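Wnt inhibitor of Dorsal protein (Drosophila melanogaster, PDB 4KRR) probably acts as a secreted Wnt ligand that binds frizzled receptors and signals through them to the nucleus. Local coordinates at residues K156-E159 against A160-D164; F39-K42 against N43-E47. All blocks are in the same frame, centred on the assembly; numbering follows the deposited sequence.

Following the chain from the N terminus, contact 2 comes first, at the C-terminal end of helix 36-44, where the backbone leaves the helix through Lys45 toward helix 53-75. Contact 1 follows much later, at the start of helix 158-170, just after strand 149-155 of the antiparallel hairpin. Each is a local turn of continuous chain, and the two stand in series, neither enclosing nor crossing the other. The centres of contact 1 and contact 2 lie about 22 Å apart. Their nearest atoms are about 8 Å apart and do not touch. What they share is neighbours: Phe39 in contact 2 and Phe158 in contact 1 both pack on helices 8-26 and 53-75 of the Wnt N-terminal domain.

Contact 1 of 2, residues K156-E159 against A160-D164; sequences KPFE and AIAQD
Pro157 O accepts the N-H of Ala160, 3.1 Å from N to O, which opens the first turn of helix 158-170 with Pro157 in the N-cap position. The bond is bent, with an N-H...O angle of 141°. The regular i to i+4 pattern then sets in, with Ala162 N donating to Phe158 O at 2.7 Å and Gln163 N to Glu159 O at 3.1 Å.

Outside this turn, Lys156 runs past the helix start and meets Asp164 from the opposite direction. Its NZ lies 2.8 Å from Asp164 OD2, a salt bridge that reaches the oxygen nearly along its C-O axis. A bend at chi3 (-58°) in an otherwise extended chain turns the ammonium end toward the carboxylate. On the way CE passes 3.9 Å from Ile161 CG1, the two side chains crossing at a slant, so the last methylene of the lysine touches the isoleucine while NZ reaches Asp164 beyond. The bridge therefore ties the residue before the cap to the second turn of the helix.

Phe158 leads inward. Its CG lies opposite the backbone N (chi1 -172°), which carries the ring in among the neighbouring helices; Ile161 CB lies 4.3 Å from Phe158 CD1 and Ala162 CB 4.4 Å from CE2, both approaching obliquely. Helices 8-26 and 53-75 cover this ring, and Ile161 also meets helix 113-127. Just before the cap, Lys156 O accepts a hydrogen bond from His68 NE2.

This is a strand-to-helix junction with a proline N-cap: the chain leaves the hairpin of strands 130-136 and 149-155 and enters an amphipathic helix packed into the helical bundle of the Wnt N-terminal domain.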
ATOM      1  N   LYS A 156      -2.609   3.872 -10.151  1.00 39.74           N
ATOM      2  CA  LYS A 156      -3.374   5.083  -9.864  1.00 44.94           C
ATOM      3  C   LYS A 156      -2.569   6.003  -8.959  1.00 47.06           C
ATOM      4  O   LYS A 156      -1.648   5.549  -8.277  1.00 46.74           O
ATOM      5  CB  LYS A 156      -4.688   4.739  -9.153  1.00 43.77           C
ATOM      6  CG  LYS A 156      -5.649   3.880  -9.941  1.00 55.73           C
ATOM      7  CD  LYS A 156      -6.956   3.697  -9.181  1.00 53.52           C
ATOM      8  CE  LYS A 156      -6.724   3.064  -7.818  1.00 54.62           C
ATOM      9  NZ  LYS A 156      -8.003   2.828  -7.091  1.00 55.80           N
ATOM     10  N   PRO A 157      -2.907   7.303  -8.952  1.00 41.52           N
ATOM     11  CA  PRO A 157      -2.330   8.196  -7.943  1.00 49.73           C
ATOM     12  C   PRO A 157      -2.605   7.644  -6.548  1.00 40.53           C
ATOM     13  O   PRO A 157      -3.663   7.056  -6.318  1.00 39.83           O
ATOM     14  CB  PRO A 157      -3.077   9.518  -8.166  1.00 51.35           C
ATOM     15  CG  PRO A 157      -4.229   9.189  -9.083  1.00 54.19           C
ATOM     16  CD  PRO A 157      -3.776   8.025  -9.894  1.00 36.82           C
ATOM     17  N   PHE A 158      -1.656   7.810  -5.635  1.00 46.28           N
ATOM     18  CA  PHE A 158      -1.751   7.143  -4.344  1.00 53.44           C
ATOM     19  C   PHE A 158      -2.948   7.602  -3.513  1.00 45.62           C
ATOM     20  O   PHE A 158      -3.458   6.848  -2.683  1.00 40.53           O
ATOM     21  CB  PHE A 158      -0.455   7.287  -3.545  1.00 44.05           C
ATOM     22  CG  PHE A 158      -0.442   6.469  -2.294  1.00 45.28           C
ATOM     23  CD1 PHE A 158      -0.324   5.092  -2.359  1.00 34.50           C
ATOM     24  CD2 PHE A 158      -0.574   7.069  -1.053  1.00 47.12           C
ATOM     25  CE1 PHE A 158      -0.327   4.326  -1.211  1.00 38.88           C
ATOM     26  CE2 PHE A 158      -0.574   6.308   0.100  1.00 40.81           C
ATOM     27  CZ  PHE A 158      -0.450   4.936   0.020  1.00 36.75           C
ATOM     28  N   GLU A 159      -3.398   8.831  -3.749  1.00 38.48           N
ATOM     29  CA  GLU A 159      -4.550   9.375  -3.038  1.00 39.66           C
ATOM     30  C   GLU A 159      -5.804   8.532  -3.279  1.00 40.76           C
ATOM     31  O   GLU A 159      -6.645   8.390  -2.390  1.00 48.82           O
ATOM     32  CB  GLU A 159      -4.808  10.830  -3.447  1.00 42.39           C
ATOM     33  CG  GLU A 159      -3.585  11.738  -3.369  1.00 67.10           C
ATOM     34  CD  GLU A 159      -2.728  11.686  -4.623  1.00 82.29           C
ATOM     35  OE1 GLU A 159      -3.152  12.247  -5.656  1.00 92.45           O
ATOM     36  OE2 GLU A 159      -1.634  11.084  -4.578  1.00 77.59           O
ATOM     37  N   ALA A 160      -5.923   7.972  -4.480  1.00 40.02           N
ATOM     38  CA  ALA A 160      -7.070   7.135  -4.823  1.00 43.64           C
ATOM     39  C   ALA A 160      -6.977   5.770  -4.148  1.00 41.77           C
ATOM     40  O   ALA A 160      -7.973   5.238  -3.655  1.00 39.76           O
ATOM     41  CB  ALA A 160      -7.189   6.982  -6.333  1.00 46.49           C
ATOM     42  N   ILE A 161      -5.773   5.206  -4.133  1.00 38.82           N
ATOM     43  CA  ILE A 161      -5.510   3.959  -3.422  1.00 36.68           C
ATOM     44  C   ILE A 161      -5.747   4.148  -1.922  1.00 32.84           C
ATOM     45  O   ILE A 161      -6.297   3.271  -1.252  1.00 34.22           O
ATOM     46  CB  ILE A 161      -4.067   3.465  -3.682  1.00 38.19           C
ATOM     47  CG1 ILE A 161      -3.871   3.182  -5.176  1.00 37.86           C
ATOM     48  CG2 ILE A 161      -3.750   2.227  -2.846  1.00 31.69           C
ATOM     49  CD1 ILE A 161      -2.443   2.850  -5.568  1.00 38.67           C
ATOM     50  N   ALA A 162      -5.347   5.311  -1.409  1.00 35.42           N
ATOM     51  CA  ALA A 162      -5.535   5.648  -0.000  1.00 38.25           C
ATOM     52  C   ALA A 162      -7.014   5.691   0.381  1.00 44.79           C
ATOM     53  O   ALA A 162      -7.392   5.283   1.480  1.00 32.22           O
ATOM     54  CB  ALA A 162      -4.868   6.981   0.317  1.00 40.60           C
ATOM     55  N   GLN A 163      -7.847   6.186  -0.530  1.00 33.00           N
ATOM     56  CA  GLN A 163      -9.286   6.228  -0.295  1.00 36.64           C
ATOM     57  C   GLN A 163      -9.871   4.819  -0.241  1.00 39.17           C
ATOM     58  O   GLN A 163     -10.758   4.538   0.566  1.00 45.73           O
ATOM     59  CB  GLN A 163      -9.995   7.063  -1.366  1.00 43.74           C
ATOM     60  CG  GLN A 163     -11.513   7.098  -1.218  1.00 52.19           C
ATOM     61  CD  GLN A 163     -11.959   7.497   0.180  1.00 62.12           C
ATOM     62  OE1 GLN A 163     -11.470   8.475   0.747  1.00 64.82           O
ATOM     63  NE2 GLN A 163     -12.887   6.732   0.746  1.00 58.49           N
ATOM     64  N   ASP A 164      -9.368   3.935  -1.099  1.00 46.23           N
ATOM     65  CA  ASP A 164      -9.794   2.539  -1.091  1.00 39.27           C
ATOM     66  C   ASP A 164      -9.461   1.881   0.243  1.00 33.02           C
ATOM     67  O   ASP A 164     -10.271   1.143   0.802  1.00 33.91           O
ATOM     68  CB  ASP A 164      -9.137   1.759  -2.234  1.00 34.07           C
ATOM     69  CG  ASP A 164      -9.624   2.201  -3.601  1.00 45.69           C
ATOM     70  OD1 ASP A 164     -10.771   2.684  -3.698  1.00 47.27           O
ATOM     71  OD2 ASP A 164      -8.860   2.061  -4.580  1.00 51.11           O
TER

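Contact 2 of 2, residues F39-K42 against N43-E47; sequences FVQK and NSKPE
Asn43 brings ND2 over one face of the Phe39 ring, 3.3 Å from CE2, with the amide plane steep to the ring (80°). Its backbone N donates to Phe39 O at 3.2 Å. ND2 has its hydrogen-bond partner in Ser62 OG of helix 53-75, while OD1 accepts a hydrogen bond from a water, 3.2 Å away, that also donates to Lys42 O. A glycerol, probably from the crystallisation liquor, binds OD1 too. With an alanine here, Ser62 would probably lose the amide that meets its OG, and the Phe39 face the NH2 group lying over CE2.

Ser44 N donates to Val40 O at 2.9 Å. Ser44 OG sits beside the backbone N (chi1 -65°), which brings it 3.1 Å from the same Val40 O. Lys45 N closes the last bond, 2.9 Å to Gln41 O, and its CB lies 3.8 Å from Gln41 OE1, the two side chains running side by side. Pro46 lays CA 3.1 Å from Lys42 O.

This is a proline-terminated helix C-terminus: Lys45 turns extended and Pro46, lacking an N-H, stops the i to i+4 ladder, while Phe39 packs inward on helices 8-26 and 53-75.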
ATOM      1  N   PHE A  39       1.857   7.435  14.461  1.00 41.49           N
ATOM      2  CA  PHE A  39       1.998   6.805  13.153  1.00 32.83           C
ATOM      3  C   PHE A  39       3.386   6.197  12.998  1.00 30.63           C
ATOM      4  O   PHE A  39       3.529   5.057  12.562  1.00 36.40           O
ATOM      5  CB  PHE A  39       1.742   7.819  12.032  1.00 37.48           C
ATOM      6  CG  PHE A  39       1.845   7.233  10.649  1.00 33.66           C
ATOM      7  CD1 PHE A  39       0.745   6.645  10.049  1.00 36.86           C
ATOM      8  CD2 PHE A  39       3.044   7.268   9.952  1.00 40.05           C
ATOM      9  CE1 PHE A  39       0.836   6.104   8.781  1.00 36.80           C
ATOM     10  CE2 PHE A  39       3.142   6.725   8.685  1.00 35.38           C
ATOM     11  CZ  PHE A  39       2.035   6.142   8.099  1.00 28.01           C
ATOM     12  N   VAL A  40       4.404   6.973  13.354  1.00 32.86           N
ATOM     13  CA  VAL A  40       5.787   6.521  13.265  1.00 42.22           C
ATOM     14  C   VAL A  40       6.057   5.362  14.223  1.00 37.99           C
ATOM     15  O   VAL A  40       6.710   4.387  13.859  1.00 44.14           O
ATOM     16  CB  VAL A  40       6.769   7.677  13.545  1.00 44.86           C
ATOM     17  CG1 VAL A  40       8.193   7.159  13.680  1.00 54.24           C
ATOM     18  CG2 VAL A  40       6.679   8.726  12.443  1.00 45.52           C
ATOM     19  N   GLN A  41       5.545   5.474  15.444  1.00 37.63           N
ATOM     20  CA  GLN A  41       5.754   4.447  16.462  1.00 39.31           C
ATOM     21  C   GLN A  41       5.070   3.133  16.087  1.00 36.98           C
ATOM     22  O   GLN A  41       5.595   2.053  16.355  1.00 42.69           O
ATOM     23  CB  GLN A  41       5.280   4.946  17.831  1.00 36.59           C
ATOM     24  CG  GLN A  41       5.207   3.882  18.916  1.00 37.06           C
ATOM     25  CD  GLN A  41       6.565   3.318  19.300  1.00 51.83           C
ATOM     26  OE1 GLN A  41       6.657   2.197  19.803  1.00 54.43           O
ATOM     27  NE2 GLN A  41       7.622   4.094  19.079  1.00 40.70           N
ATOM     28  N   LYS A  42       3.902   3.234  15.458  1.00 33.43           N
ATOM     29  CA  LYS A  42       3.202   2.058  14.947  1.00 30.11           C
ATOM     30  C   LYS A  42       4.006   1.369  13.847  1.00 45.03           C
ATOM     31  O   LYS A  42       3.908   0.159  13.667  1.00 42.96           O
ATOM     32  CB  LYS A  42       1.814   2.430  14.416  1.00 37.40           C
ATOM     33  CG  LYS A  42       0.746   2.603  15.489  1.00 47.89           C
ATOM     34  CD  LYS A  42      -0.633   2.783  14.860  1.00 49.13           C
ATOM     35  CE  LYS A  42      -1.705   3.049  15.909  1.00 40.63           C
ATOM     36  NZ  LYS A  42      -1.806   1.946  16.903  1.00 56.53           N
ATOM     37  N   ASN A  43       4.796   2.140  13.109  1.00 43.19           N
ATOM     38  CA  ASN A  43       5.625   1.569  12.051  1.00 43.06           C
ATOM     39  C   ASN A  43       6.966   1.051  12.562  1.00 36.51           C
ATOM     40  O   ASN A  43       7.544   0.130  11.984  1.00 43.18           O
ATOM     41  CB  ASN A  43       5.829   2.573  10.915  1.00 42.83           C
ATOM     42  CG  ASN A  43       4.720   2.516   9.882  1.00 48.95           C
ATOM     43  OD1 ASN A  43       4.336   1.438   9.429  1.00 45.94           O
ATOM     44  ND2 ASN A  43       4.192   3.677   9.510  1.00 42.38           N
ATOM     45  N   SER A  44       7.453   1.643  13.649  1.00 35.73           N
ATOM     46  CA  SER A  44       8.723   1.238  14.242  1.00 37.89           C
ATOM     47  C   SER A  44       8.565   0.011  15.139  1.00 47.27           C
ATOM     48  O   SER A  44       9.513  -0.748  15.333  1.00 49.85           O
ATOM     49  CB  SER A  44       9.342   2.394  15.032  1.00 48.74           C
ATOM     50  OG  SER A  44       9.700   3.466  14.178  1.00 51.68           O
ATOM     51  N   LYS A  45       7.368  -0.170  15.689  1.00 32.97           N
ATOM     52  CA  LYS A  45       7.058  -1.337  16.510  1.00 33.35           C
ATOM     53  C   LYS A  45       5.589  -1.714  16.342  1.00 34.99           C
ATOM     54  O   LYS A  45       4.769  -1.446  17.219  1.00 37.76           O
ATOM     55  CB  LYS A  45       7.368  -1.057  17.983  1.00 35.84           C
ATOM     56  CG  LYS A  45       7.282  -2.278  18.894  1.00 37.03           C
ATOM     57  CD  LYS A  45       7.517  -1.897  20.350  1.00 43.93           C
ATOM     58  CE  LYS A  45       7.480  -3.115  21.263  1.00 52.09           C
ATOM     59  NZ  LYS A  45       6.158  -3.798  21.246  1.00 59.23           N
ATOM     60  N   PRO A  46       5.249  -2.334  15.202  1.00 35.02           N
ATOM     61  CA  PRO A  46       3.851  -2.657  14.901  1.00 33.14           C
ATOM     62  C   PRO A  46       3.287  -3.733  15.818  1.00 40.12           C
ATOM     63  O   PRO A  46       4.002  -4.653  16.210  1.00 36.83           O
ATOM     64  CB  PRO A  46       3.913  -3.161  13.454  1.00 37.90           C
ATOM     65  CG  PRO A  46       5.295  -3.680  13.297  1.00 41.51           C
ATOM     66  CD  PRO A  46       6.167  -2.798  14.146  1.00 52.17           C
ATOM     67  N   GLU A  47       2.013  -3.598  16.166  1.00 41.40           N
ATOM     68  CA  GLU A  47       1.320  -4.620  16.935  1.00 44.69           C
ATOM     69  C   GLU A  47       0.989  -5.781  16.008  1.00 55.76           C
ATOM     70  O   GLU A  47       0.260  -5.612  15.030  1.00 62.90           O
ATOM     71  CB  GLU A  47       0.039  -4.051  17.543  1.00 42.28           C
ATOM     72  CG  GLU A  47      -0.840  -5.091  18.206  1.00 46.69           C
ATOM     73  CD  GLU A  47      -0.167  -5.749  19.389  1.00 52.68           C
ATOM     74  OE1 GLU A  47       0.536  -5.039  20.140  1.00 56.85           O
ATOM     75  OE2 GLU A  47      -0.340  -6.975  19.563  1.00 49.43           O
TER
HETATM   76  O   HOH W   1       2.463  -0.654  10.889  1.00 39.52           O